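Long-range contacts in polymeric Immunoglobulin Receptor (Oncorhynchus mykiss, PDB 5F1S), which probably binds polymeric immunoglobulins at mucosal surfaces, and whose ectodomain, built of immunoglobulin domains, probably gives rise to the secretory component: residues Gln132-Gln137 / Thr176-Val181; Leu114-Ser119 / Gln201-Tyr206; Glu143-Arg148 / Trp195-Gln200; Ala9-Arg14 / Asn109-Leu114. All blocks are in the same frame, centred on the assembly; numbering follows the deposited sequence.

Interaction 1. Residues Gln132-Gln137 / Thr176-Val181; sequences QCLYSQ and TKAFTV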
loop_
_atom_site.group_PDB
_atom_site.type_symbol
_atom_site.label_atom_id
_atom_site.label_comp_id
_atom_site.label_asym_id
_atom_site.label_seq_id
_atom_site.Cartn_x
_atom_site.Cartn_y
_atom_site.Cartn_z
ATOM N N GLN A 132 0.443 10.134 8.739
ATOM C CA GLN A 132 -0.452 9.803 7.639
ATOM C C GLN A 132 -0.952 8.379 7.826
ATOM O O GLN A 132 -0.196 7.413 7.667
ATOM C CB GLN A 132 0.190 9.957 6.266
ATOM C CG GLN A 132 -0.953 9.888 5.194
ATOM C CD GLN A 132 -0.532 10.344 3.809
ATOM O OE1 GLN A 132 0.558 10.882 3.621
ATOM N NE2 GLN A 132 -1.409 10.144 2.839
ATOM N N CYS A 133 -2.215 8.259 8.203
ATOM C CA CYS A 133 -2.848 6.979 8.431
ATOM C C CYS A 133 -3.587 6.558 7.170
ATOM O O CYS A 133 -4.469 7.281 6.693
ATOM C CB CYS A 133 -3.838 7.040 9.580
ATOM S SG CYS A 133 -3.369 8.012 11.098
ATOM N N LEU A 134 -3.268 5.390 6.663
ATOM C CA LEU A 134 -3.890 4.856 5.465
ATOM C C LEU A 134 -4.955 3.840 5.829
ATOM O O LEU A 134 -4.852 3.153 6.844
ATOM C CB LEU A 134 -2.853 4.174 4.588
ATOM C CG LEU A 134 -1.585 4.999 4.354
ATOM C CD1 LEU A 134 -0.617 4.125 3.544
ATOM C CD2 LEU A 134 -1.906 6.244 3.575
ATOM N N TYR A 135 -5.997 3.738 5.001
ATOM C CA TYR A 135 -7.013 2.746 5.302
ATOM C C TYR A 135 -7.616 2.152 4.042
ATOM O O TYR A 135 -7.578 2.755 2.975
ATOM C CB TYR A 135 -8.117 3.336 6.183
ATOM C CG TYR A 135 -8.827 4.494 5.595
ATOM C CD1 TYR A 135 -9.861 4.308 4.678
ATOM C CD2 TYR A 135 -8.489 5.764 5.937
ATOM C CE1 TYR A 135 -10.536 5.383 4.151
ATOM C CE2 TYR A 135 -9.155 6.863 5.400
ATOM C CZ TYR A 135 -10.191 6.647 4.521
ATOM O OH TYR A 135 -10.854 7.728 3.997
ATOM N N SER A 136 -8.110 0.923 4.174
ATOM C CA SER A 136 -8.672 0.173 3.065
ATOM C C SER A 136 -10.120 0.594 2.811
ATOM O O SER A 136 -10.759 1.290 3.626
ATOM C CB SER A 136 -8.608 -1.319 3.318
ATOM O OG SER A 136 -9.403 -1.699 4.429
ATOM N N GLN A 137 -10.645 0.115 1.680
ATOM C CA GLN A 137 -11.854 0.721 1.104
ATOM C C GLN A 137 -13.046 0.617 2.029
ATOM O O GLN A 137 -13.936 1.476 1.991
ATOM C CB GLN A 137 -12.238 0.078 -0.241
ATOM C CG GLN A 137 -12.602 -1.355 -0.094
ATOM C CD GLN A 137 -12.749 -2.100 -1.416
ATOM O OE1 GLN A 137 -12.167 -1.706 -2.429
ATOM N NE2 GLN A 137 -13.497 -3.207 -1.392
ATOM N N THR A 176 -11.337 8.899 1.074
ATOM C CA THR A 176 -11.158 7.816 0.120
ATOM C C THR A 176 -10.062 6.822 0.503
ATOM O O THR A 176 -10.267 5.615 0.332
ATOM C CB THR A 176 -10.877 8.403 -1.262
ATOM O OG1 THR A 176 -10.551 7.333 -2.144
ATOM C CG2 THR A 176 -9.735 9.338 -1.248
ATOM N N LYS A 177 -8.936 7.292 1.077
ATOM C CA LYS A 177 -7.737 6.449 1.227
ATOM C C LYS A 177 -6.951 6.688 2.509
ATOM O O LYS A 177 -6.187 5.807 2.893
ATOM C CB LYS A 177 -6.729 6.684 0.065
ATOM C CG LYS A 177 -7.193 6.468 -1.324
ATOM C CD LYS A 177 -5.996 6.523 -2.287
ATOM C CE LYS A 177 -5.208 7.837 -2.240
ATOM N NZ LYS A 177 -4.139 7.860 -3.309
ATOM N N ALA A 178 -6.996 7.880 3.106
ATOM C CA ALA A 178 -6.028 8.246 4.124
ATOM C C ALA A 178 -6.594 9.368 4.950
ATOM O O ALA A 178 -7.381 10.182 4.452
ATOM C CB ALA A 178 -4.695 8.719 3.532
ATOM N N PHE A 179 -6.178 9.418 6.217
ATOM C CA PHE A 179 -6.422 10.609 7.018
ATOM C C PHE A 179 -5.124 11.029 7.664
ATOM O O PHE A 179 -4.299 10.185 8.001
ATOM C CB PHE A 179 -7.574 10.386 8.051
ATOM C CG PHE A 179 -7.350 9.297 9.106
ATOM C CD1 PHE A 179 -6.915 9.624 10.385
ATOM C CD2 PHE A 179 -7.688 7.994 8.855
ATOM C CE1 PHE A 179 -6.776 8.662 11.360
ATOM C CE2 PHE A 179 -7.559 7.014 9.831
ATOM C CZ PHE A 179 -7.109 7.351 11.093
ATOM N N THR A 180 -4.891 12.331 7.719
ATOM C CA THR A 180 -3.667 12.878 8.295
ATOM C C THR A 180 -3.984 13.460 9.658
ATOM O O THR A 180 -5.022 14.100 9.847
ATOM C CB THR A 180 -3.055 13.961 7.406
ATOM O OG1 THR A 180 -4.017 15.004 7.208
ATOM C CG2 THR A 180 -2.698 13.378 6.054
ATOM N N VAL A 181 -3.072 13.253 10.595
ATOM C CA VAL A 181 -3.192 13.778 11.947
ATOM C C VAL A 181 -2.034 14.752 12.092
ATOM O O VAL A 181 -0.869 14.359 11.981
ATOM C CB VAL A 181 -3.150 12.678 13.026
ATOM C CG1 VAL A 181 -3.269 13.267 14.452
ATOM C CG2 VAL A 181 -4.226 11.630 12.816
HETATM O O HOH W 1 -9.473 3.099 0.988
#
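Cys133 and Phe179 face each other as an antiparallel hydrogen-bonded pair, and the dense packing lies on their side of the sheet. The backbone bonds Cys133 N to Phe179 O and Phe179 N to Cys133 O both measure 2.8 Å. Tyr135 N adds a third rung to Lys177 O at 3.0 Å, from above the carbonyl plane. Phe179 holds CG between its backbone N and carbonyl carbon (chi1 62°), laying the ring over its strand neighbour. Cys133 CB sits over the ring, 3.7 Å from its centroid, a CH-pi contact, while Cys133 SG meets Phe179 CE1 obliquely at 3.5 Å. The Tyr135 ring comes to the Phe179 edge, CD2 to CD2 3.8 Å, and its hydroxyl bonds to Asp173. On the other face packing is thinner: Ala178 CB touches Leu134 CD2 at 3.7 Å, and the exposed Gln132 crosses Thr180, CG against CG2, with NE2 by Ala178 CB. At the end of the ladder a water donates to Tyr135 O and Thr176 O. Cys133 forms with Cys196 the disulfide joining the two sheets of the immunoglobulin sandwich. With the Phe179 ring and Val181 CG2 round SG, it lies in apolar surroundings, which probably shield it from solvent.

Interaction 2. Residues Leu114-Ser119 / Gln201-Tyr206; sequences LSVVNS and QQVAVY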
loop_
_atom_site.group_PDB
_atom_site.type_symbol
_atom_site.label_atom_id
_atom_site.label_comp_id
_atom_site.label_asym_id
_atom_site.label_seq_id
_atom_site.Cartn_x
_atom_site.Cartn_y
_atom_site.Cartn_z
ATOM N N LEU A 114 -5.902 -0.847 8.468
ATOM C CA LEU A 114 -5.197 0.421 8.459
ATOM C C LEU A 114 -3.707 0.167 8.421
ATOM O O LEU A 114 -3.232 -0.890 8.873
ATOM C CB LEU A 114 -5.496 1.319 9.688
ATOM C CG LEU A 114 -6.904 1.940 9.667
ATOM C CD1 LEU A 114 -7.902 0.940 10.139
ATOM C CD2 LEU A 114 -6.902 3.175 10.539
ATOM N N SER A 115 -2.971 1.127 7.875
ATOM C CA SER A 115 -1.503 1.098 7.949
ATOM C C SER A 115 -0.990 2.512 8.111
ATOM O O SER A 115 -1.738 3.487 8.030
ATOM C CB SER A 115 -0.885 0.464 6.693
ATOM O OG SER A 115 -1.082 1.337 5.601
ATOM N N VAL A 116 0.300 2.658 8.335
ATOM C CA VAL A 116 0.839 3.992 8.533
ATOM C C VAL A 116 2.098 4.133 7.719
ATOM O O VAL A 116 2.877 3.180 7.599
ATOM C CB VAL A 116 1.062 4.269 10.033
ATOM C CG1 VAL A 116 2.103 3.327 10.615
ATOM C CG2 VAL A 116 1.427 5.695 10.257
ATOM N N VAL A 117 2.258 5.313 7.105
ATOM C CA VAL A 117 3.432 5.561 6.281
ATOM C C VAL A 117 4.690 5.414 7.126
ATOM O O VAL A 117 5.554 4.577 6.848
ATOM C CB VAL A 117 3.350 6.954 5.617
ATOM C CG1 VAL A 117 4.669 7.281 4.923
ATOM C CG2 VAL A 117 2.159 7.056 4.590
ATOM N N ASN A 118 4.780 6.183 8.212
ATOM C CA ASN A 118 5.917 6.070 9.117
ATOM C C ASN A 118 5.385 5.837 10.522
ATOM O O ASN A 118 4.725 6.718 11.080
ATOM C CB ASN A 118 6.772 7.343 9.054
ATOM C CG ASN A 118 8.059 7.244 9.878
ATOM O OD1 ASN A 118 8.509 6.144 10.260
ATOM N ND2 ASN A 118 8.666 8.412 10.157
ATOM N N SER A 119 5.679 4.677 11.106
ATOM C CA SER A 119 5.130 4.381 12.440
ATOM C C SER A 119 5.969 4.949 13.588
ATOM O O SER A 119 5.613 4.764 14.759
ATOM C CB SER A 119 4.979 2.870 12.616
ATOM O OG SER A 119 6.256 2.286 12.721
ATOM N N GLN A 201 -10.419 -1.595 13.950
ATOM C CA GLN A 201 -9.051 -1.798 13.489
ATOM C C GLN A 201 -8.194 -0.622 13.916
ATOM O O GLN A 201 -8.679 0.502 14.032
ATOM C CB GLN A 201 -8.968 -1.931 11.969
ATOM C CG GLN A 201 -9.654 -3.126 11.378
ATOM C CD GLN A 201 -9.376 -4.342 12.110
ATOM O OE1 GLN A 201 -8.213 -4.691 12.368
ATOM N NE2 GLN A 201 -10.446 -5.022 12.511
ATOM N N GLN A 202 -6.889 -0.875 14.114
ATOM C CA GLN A 202 -6.013 0.184 14.584
ATOM C C GLN A 202 -4.607 -0.073 14.058
ATOM O O GLN A 202 -4.274 -1.189 13.669
ATOM C CB GLN A 202 -6.002 0.275 16.105
ATOM C CG GLN A 202 -5.963 -1.012 16.893
ATOM C CD GLN A 202 -6.249 -0.794 18.414
ATOM O OE1 GLN A 202 -7.097 0.036 18.821
ATOM N NE2 GLN A 202 -5.550 -1.551 19.246
ATOM N N VAL A 203 -3.811 0.974 14.007
ATOM C CA VAL A 203 -2.384 0.828 13.725
ATOM C C VAL A 203 -1.626 1.726 14.706
ATOM O O VAL A 203 -2.026 2.869 14.957
ATOM C CB VAL A 203 -2.032 1.158 12.253
ATOM C CG1 VAL A 203 -2.364 2.587 11.868
ATOM C CG2 VAL A 203 -0.536 0.928 12.058
ATOM N N ALA A 204 -0.566 1.176 15.310
ATOM C CA ALA A 204 0.223 1.886 16.319
ATOM C C ALA A 204 1.229 2.848 15.695
ATOM O O ALA A 204 1.872 2.550 14.676
ATOM C CB ALA A 204 0.926 0.861 17.231
ATOM N N VAL A 205 1.355 4.020 16.316
ATOM C CA VAL A 205 2.265 5.078 15.891
ATOM C C VAL A 205 2.965 5.590 17.143
ATOM O O VAL A 205 2.316 5.854 18.165
ATOM C CB VAL A 205 1.534 6.236 15.186
ATOM C CG1 VAL A 205 2.530 7.298 14.665
ATOM C CG2 VAL A 205 0.655 5.693 14.046
ATOM N N TYR A 206 4.286 5.700 17.076
ATOM C CA TYR A 206 5.081 6.270 18.154
ATOM C C TYR A 206 5.493 7.686 17.813
ATOM O O TYR A 206 5.982 7.926 16.713
ATOM C CB TYR A 206 6.348 5.424 18.412
ATOM C CG TYR A 206 7.019 5.803 19.721
ATOM C CD1 TYR A 206 8.001 6.792 19.766
ATOM C CD2 TYR A 206 6.672 5.177 20.926
ATOM C CE1 TYR A 206 8.603 7.162 20.960
ATOM C CE2 TYR A 206 7.280 5.534 22.117
ATOM C CZ TYR A 206 8.265 6.523 22.133
ATOM O OH TYR A 206 8.877 6.891 23.317
#
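Val203 meets both Leu114 and Val116, its two methyls dividing the work. Val203 CG1 lies against Leu114 CB at 4.0 Å, and Val203 CG2 touches Val116 CG1 at 3.8 Å. With chi1 of 63°, Val116 sends its other methyl, CG2, anti to its backbone N and onto Val205 CG2, 3.9 Å away, so one branched side chain bridges two valines of the facing strand. At one end Leu114 CD1 rests on Gln201 CB at 3.6 Å; the rest of Gln201 bends off at chi2 and carries its amide away. Beta-branched residues suit this place, being stiff and at home in extended chain. Replacing Val203 by an alanine would probably open a gap facing Leu114 and Val116 and give both more freedom to move.

The strands run nearly parallel, 14° apart, but belong to different sheets of the immunoglobulin sandwich: 114-116 edges one, and 201-210 lies within the other. Beyond the valines the chain turns and crosses to the second sheet, where Tyr206 N donates to Ser119 O at 2.8 Å in an almost perfectly straight bond (179°), the donor tilted out of the carbonyl plane. Strand 120-124 continues from there beside 201-210, Tyr206 also pairing with Val121. Further out, backbone bonds from Ser115 to Leu134 and from Val203 to Cys196 set the strands in place, and Trp193 meets the Tyr206 ring edge-to-face.

Interaction 3. Residues Glu143-Arg148 / Trp195-Gln200; sequences EKRWCR and WCAAGQ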
loop_
_atom_site.group_PDB
_atom_site.type_symbol
_atom_site.label_atom_id
_atom_site.label_comp_id
_atom_site.label_asym_id
_atom_site.label_seq_id
_atom_site.Cartn_x
_atom_site.Cartn_y
_atom_site.Cartn_z
ATOM N N GLU A 143 -16.045 6.921 11.024
ATOM C CA GLU A 143 -15.346 7.996 11.686
ATOM C C GLU A 143 -13.918 7.514 11.941
ATOM O O GLU A 143 -13.692 6.332 12.220
ATOM C CB GLU A 143 -16.038 8.390 12.996
ATOM C CG GLU A 143 -16.033 7.351 14.025
ATOM C CD GLU A 143 -16.734 7.812 15.286
ATOM O OE1 GLU A 143 -17.548 8.778 15.217
ATOM O OE2 GLU A 143 -16.446 7.212 16.339
ATOM N N LYS A 144 -12.964 8.417 11.799
ATOM C CA LYS A 144 -11.559 8.107 12.054
ATOM C C LYS A 144 -11.158 8.664 13.413
ATOM O O LYS A 144 -11.662 9.710 13.831
ATOM C CB LYS A 144 -10.694 8.718 10.969
ATOM C CG LYS A 144 -11.149 8.369 9.543
ATOM C CD LYS A 144 -11.312 6.889 9.376
ATOM C CE LYS A 144 -11.529 6.507 7.936
ATOM N NZ LYS A 144 -12.716 7.146 7.247
ATOM N N ARG A 145 -10.213 7.998 14.091
ATOM C CA ARG A 145 -9.814 8.481 15.406
ATOM C C ARG A 145 -8.309 8.404 15.624
ATOM O O ARG A 145 -7.594 7.624 14.991
ATOM C CB ARG A 145 -10.521 7.749 16.541
ATOM C CG ARG A 145 -10.813 6.365 16.391
ATOM C CD ARG A 145 -11.842 5.905 17.472
ATOM N NE ARG A 145 -11.413 4.611 17.957
ATOM C CZ ARG A 145 -11.656 3.467 17.327
ATOM N NH1 ARG A 145 -12.361 3.469 16.214
ATOM N NH2 ARG A 145 -11.209 2.317 17.820
ATOM N N TRP A 146 -7.848 9.307 16.480
ATOM C CA TRP A 146 -6.472 9.382 16.952
ATOM C C TRP A 146 -6.520 9.300 18.471
ATOM O O TRP A 146 -7.190 10.124 19.110
ATOM C CB TRP A 146 -5.834 10.671 16.479
ATOM C CG TRP A 146 -4.484 10.991 17.035
ATOM C CD1 TRP A 146 -4.180 11.931 17.964
ATOM C CD2 TRP A 146 -3.236 10.381 16.651
ATOM N NE1 TRP A 146 -2.793 11.965 18.176
ATOM C CE2 TRP A 146 -2.214 11.001 17.396
ATOM C CE3 TRP A 146 -2.897 9.373 15.745
ATOM C CZ2 TRP A 146 -0.846 10.659 17.256
ATOM C CZ3 TRP A 146 -1.529 9.017 15.620
ATOM C CH2 TRP A 146 -0.544 9.664 16.366
ATOM N N CYS A 147 -5.893 8.267 19.042
ATOM C CA CYS A 147 -6.003 7.956 20.450
ATOM C C CYS A 147 -4.616 7.763 21.047
ATOM O O CYS A 147 -3.711 7.210 20.402
ATOM C CB CYS A 147 -6.829 6.672 20.694
ATOM S SG CYS A 147 -8.374 6.608 19.653
ATOM N N ARG A 148 -4.465 8.167 22.300
ATOM C CA ARG A 148 -3.237 7.850 23.026
ATOM C C ARG A 148 -3.372 6.449 23.614
ATOM O O ARG A 148 -4.386 6.119 24.223
ATOM C CB ARG A 148 -2.955 8.888 24.128
ATOM C CG ARG A 148 -1.576 8.651 24.798
ATOM C CD ARG A 148 -1.010 9.881 25.473
ATOM N NE ARG A 148 0.119 9.496 26.324
ATOM C CZ ARG A 148 1.391 9.674 26.013
ATOM N NH1 ARG A 148 1.726 10.235 24.876
ATOM N NH2 ARG A 148 2.340 9.286 26.837
ATOM N N TRP A 195 -2.651 5.491 18.536
ATOM C CA TRP A 195 -3.361 4.682 17.569
ATOM C C TRP A 195 -4.008 5.574 16.521
ATOM O O TRP A 195 -4.642 6.579 16.878
ATOM C CB TRP A 195 -4.464 3.865 18.232
ATOM C CG TRP A 195 -4.101 2.888 19.249
ATOM C CD1 TRP A 195 -4.339 2.995 20.582
ATOM C CD2 TRP A 195 -3.454 1.641 19.050
ATOM N NE1 TRP A 195 -3.898 1.862 21.235
ATOM C CE2 TRP A 195 -3.379 1.003 20.314
ATOM C CE3 TRP A 195 -2.966 0.971 17.937
ATOM C CZ2 TRP A 195 -2.784 -0.233 20.489
ATOM C CZ3 TRP A 195 -2.395 -0.313 18.121
ATOM C CH2 TRP A 195 -2.327 -0.887 19.377
ATOM N N CYS A 196 -3.844 5.198 15.243
ATOM C CA CYS A 196 -4.775 5.547 14.166
ATOM C C CYS A 196 -5.831 4.460 14.169
ATOM O O CYS A 196 -5.487 3.287 14.150
ATOM C CB CYS A 196 -4.096 5.565 12.776
ATOM S SG CYS A 196 -2.819 6.724 12.511
ATOM N N ALA A 197 -7.122 4.816 14.154
ATOM C CA ALA A 197 -8.107 3.751 14.263
ATOM C C ALA A 197 -9.371 4.119 13.496
ATOM O O ALA A 197 -9.644 5.286 13.230
ATOM C CB ALA A 197 -8.523 3.405 15.714
ATOM N N ALA A 198 -10.053 3.081 13.055
ATOM C CA ALA A 198 -11.352 3.203 12.396
ATOM C C ALA A 198 -12.089 1.906 12.662
ATOM O O ALA A 198 -11.505 0.823 12.565
ATOM C CB ALA A 198 -11.211 3.490 10.902
ATOM N N GLY A 199 -13.358 1.997 13.045
ATOM C CA GLY A 199 -14.000 0.754 13.444
ATOM C C GLY A 199 -13.216 0.049 14.530
ATOM O O GLY A 199 -12.731 0.668 15.479
ATOM N N GLN A 200 -13.074 -1.270 14.387
ATOM C CA GLN A 200 -12.359 -2.069 15.358
ATOM C C GLN A 200 -10.923 -2.339 14.923
ATOM O O GLN A 200 -10.283 -3.241 15.459
ATOM C CB GLN A 200 -13.097 -3.381 15.614
ATOM C CG GLN A 200 -14.374 -3.219 16.441
ATOM C CD GLN A 200 -15.276 -4.437 16.336
ATOM O OE1 GLN A 200 -15.090 -5.294 15.463
ATOM N NE2 GLN A 200 -16.265 -4.517 17.220
HETATM O O HOH W 2 -14.718 4.333 13.365
#
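Arg145 and Ala197 form a hydrogen-bonded antiparallel pair, with Arg145 N on Ala197 O at 2.9 Å and Ala197 N on Arg145 O at 3.0 Å. Two residues on, Cys147 and Trp195 repeat the exchange; Trp195 N to Cys147 O, at 2.7 Å, is the shortest of the four backbone bonds. Past the strand end the Arg145 guanidinium holds one acceptor, Gly199 O, end-on with two nitrogens: NH1 at 2.9 Å on a lone pair in the carbonyl plane, and NH2 at 3.2 Å, nearly in line with C=O. The oxygen stays within 4° of the guanidinium plane, while Ala197 CB lies 3.5 Å above the centre of one face; alanine is small enough for the flat group to lie over it. A methionine in place of Arg145 removes both donors, so Gly199 O would probably lose its grip and the turn could shift. Gly199 has positive phi, which favours glycine, and its N-H is met by a water that also donates to Glu143 O. Lys144 packs CD on Ala198 CB, and its NZ is held by a salt bridge to Asp173 and by the carbonyls of Tyr139 and His142. The Trp146 edge reaches Cys196 SG, CZ3 at 4.1 Å. Cys147 joins Cys155 in a disulfide; within its own sheet strand 192-198 lies between strands 144-148 and 201-210, and Trp146 packs across the sandwich on strand 178-183.

Interaction 4. Residues Ala9-Arg14 / Asn109-Leu114; sequences AVLEGR and NVIQGL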
loop_
_atom_site.group_PDB
_atom_site.type_symbol
_atom_site.label_atom_id
_atom_site.label_comp_id
_atom_site.label_asym_id
_atom_site.label_seq_id
_atom_site.Cartn_x
_atom_site.Cartn_y
_atom_site.Cartn_z
ATOM N N ALA A 9 2.148 -6.495 0.090
ATOM C CA ALA A 9 0.926 -6.342 0.856
ATOM C C ALA A 9 0.331 -4.983 0.523
ATOM O O ALA A 9 1.032 -3.975 0.505
ATOM C CB ALA A 9 1.188 -6.473 2.365
ATOM N N VAL A 10 -0.941 -4.958 0.204
ATOM C CA VAL A 10 -1.563 -3.729 -0.233
ATOM C C VAL A 10 -2.943 -3.640 0.400
ATOM O O VAL A 10 -3.659 -4.644 0.462
ATOM C CB VAL A 10 -1.644 -3.707 -1.768
ATOM C CG1 VAL A 10 -2.459 -4.883 -2.270
ATOM C CG2 VAL A 10 -2.260 -2.436 -2.246
ATOM N N LEU A 11 -3.338 -2.442 0.800
ATOM C CA LEU A 11 -4.689 -2.252 1.344
ATOM C C LEU A 11 -5.769 -2.372 0.265
ATOM O O LEU A 11 -5.624 -1.866 -0.854
ATOM C CB LEU A 11 -4.802 -0.875 1.984
ATOM C CG LEU A 11 -3.958 -0.611 3.217
ATOM C CD1 LEU A 11 -3.939 0.850 3.586
ATOM C CD2 LEU A 11 -4.481 -1.404 4.342
ATOM N N GLU A 12 -6.881 -3.014 0.621
ATOM C CA GLU A 12 -7.977 -3.216 -0.321
ATOM C C GLU A 12 -8.429 -1.894 -0.914
ATOM O O GLU A 12 -8.597 -0.899 -0.211
ATOM C CB GLU A 12 -9.155 -3.897 0.380
ATOM C CG GLU A 12 -10.191 -4.437 -0.559
ATOM C CD GLU A 12 -11.316 -5.205 0.154
ATOM O OE1 GLU A 12 -11.742 -4.732 1.233
ATOM O OE2 GLU A 12 -11.770 -6.250 -0.370
ATOM N N GLY A 13 -8.573 -1.879 -2.235
ATOM C CA GLY A 13 -8.926 -0.678 -2.951
ATOM C C GLY A 13 -7.781 0.003 -3.672
ATOM O O GLY A 13 -8.037 0.780 -4.586
ATOM N N ARG A 14 -6.542 -0.225 -3.257
ATOM C CA ARG A 14 -5.384 0.373 -3.875
ATOM C C ARG A 14 -4.954 -0.417 -5.113
ATOM O O ARG A 14 -5.450 -1.503 -5.422
ATOM C CB ARG A 14 -4.204 0.421 -2.894
ATOM C CG ARG A 14 -4.347 1.240 -1.556
ATOM C CD ARG A 14 -4.510 2.664 -1.779
ATOM N NE ARG A 14 -4.010 3.526 -0.667
ATOM C CZ ARG A 14 -4.622 3.670 0.516
ATOM N NH1 ARG A 14 -5.708 2.984 0.831
ATOM N NH2 ARG A 14 -4.149 4.511 1.404
ATOM N N ASN A 109 -0.869 -9.905 -1.164
ATOM C CA ASN A 109 -1.792 -10.055 -0.036
ATOM C C ASN A 109 -2.574 -8.764 0.065
ATOM O O ASN A 109 -1.995 -7.711 0.338
ATOM C CB ASN A 109 -1.012 -10.338 1.251
ATOM C CG ASN A 109 -1.932 -10.640 2.421
ATOM O OD1 ASN A 109 -3.053 -11.125 2.228
ATOM N ND2 ASN A 109 -1.469 -10.336 3.627
ATOM N N VAL A 110 -3.878 -8.831 -0.187
ATOM C CA VAL A 110 -4.725 -7.651 -0.177
ATOM C C VAL A 110 -5.412 -7.611 1.180
ATOM O O VAL A 110 -6.174 -8.515 1.518
ATOM C CB VAL A 110 -5.754 -7.670 -1.309
ATOM C CG1 VAL A 110 -6.534 -6.346 -1.319
ATOM C CG2 VAL A 110 -5.076 -7.833 -2.631
ATOM N N ILE A 111 -5.156 -6.561 1.940
ATOM C CA ILE A 111 -5.514 -6.559 3.353
ATOM C C ILE A 111 -6.597 -5.533 3.641
ATOM O O ILE A 111 -6.679 -4.459 3.031
ATOM C CB ILE A 111 -4.275 -6.310 4.239
ATOM C CG1 ILE A 111 -3.596 -5.048 3.882
ATOM C CG2 ILE A 111 -3.275 -7.456 4.043
ATOM C CD1 ILE A 111 -2.315 -4.795 4.752
ATOM N N GLN A 112 -7.380 -5.837 4.666
ATOM C CA GLN A 112 -8.394 -4.920 5.165
ATOM C C GLN A 112 -7.962 -4.383 6.518
ATOM O O GLN A 112 -7.582 -5.160 7.399
ATOM C CB GLN A 112 -9.732 -5.632 5.267
ATOM C CG GLN A 112 -10.189 -6.244 3.940
ATOM C CD GLN A 112 -11.482 -7.011 4.067
ATOM O OE1 GLN A 112 -11.656 -7.807 5.000
ATOM N NE2 GLN A 112 -12.377 -6.815 3.116
ATOM N N GLY A 113 -8.016 -3.075 6.661
ATOM C CA GLY A 113 -7.657 -2.386 7.873
ATOM C C GLY A 113 -6.891 -1.125 7.599
ATOM O O GLY A 113 -7.176 -0.392 6.634
ATOM N N LEU A 114 -5.902 -0.847 8.468
ATOM C CA LEU A 114 -5.197 0.421 8.459
ATOM C C LEU A 114 -3.707 0.167 8.421
ATOM O O LEU A 114 -3.232 -0.890 8.873
ATOM C CB LEU A 114 -5.496 1.319 9.688
ATOM C CG LEU A 114 -6.904 1.940 9.667
ATOM C CD1 LEU A 114 -7.902 0.940 10.139
ATOM C CD2 LEU A 114 -6.902 3.175 10.539
#
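Val10 and Val110 meet through different first torsions: at chi1 60° Val10 swings CG1 between its backbone N and carbonyl carbon, whereas Val110 keeps CG2 beside its own N. The two side chains then point the same way and touch, CG1 to CG2 at 4.0 Å. They belong to the parallel pairing of an N-terminal edge strand, 8-11, with the last strand of the domain, 103-111, as in V-set immunoglobulin domains. Valines fit such a ladder because branching at CB favours extended backbone. Successive bonds zip it together: Val10 N to Asn109 O at 3.0 Å, Ile111 N to Val10 O at 2.8 Å, then Glu12 N to Ile111 O at 2.8 Å. On the side of the sheet away from the valines, Leu11 CD2 meets Ile111 CG1 at 3.8 Å and reaches on to Gly113 O.

Beyond the strand, Leu11 to Arg14 make a type II turn closed by Arg14 N on Leu11 O. Gly13 takes backbone angles that would push a CB into the preceding carbonyl oxygen, and glycine avoids this. From the turn Arg14 reaches the second domain, donating to Tyr135 O and Lys177 O, while Gly113 N bonds to Ser136 OG; the contact therefore sits at the junction of the two domains. Glu12, extended and with its other oxygen held by Lys82 N, runs alongside Gln112. There Gln112 NE2 donates to Glu12 OE1 at 2.9 Å and 170°, approaching from above the carboxylate plane, with carboxylate and amide turned 67° apart.

Overall arrangement
Interactions 1, 2 and 3 all belong to the second immunoglobulin domain, while interaction 4 joins strands of the first and runs on into the link to the second. Interactions 1 and 3 are ladders in opposite sheets, their centres about 11 Å apart, joined by the Cys133-Cys196 disulfide; interaction 3 is the more buried. Interaction 2 is a surface contact, mostly of aliphatic side chains between the sheets, with one backbone bond, its strands bordering one strand of each ladder. Interaction 4 is partly buried, parallel where the ladders are antiparallel, with a Glu-Gln bond just beyond its strands; from its turn Arg14 donates to both segments of interaction 1. Leu114, shared with interaction 2, carries the chain between domains.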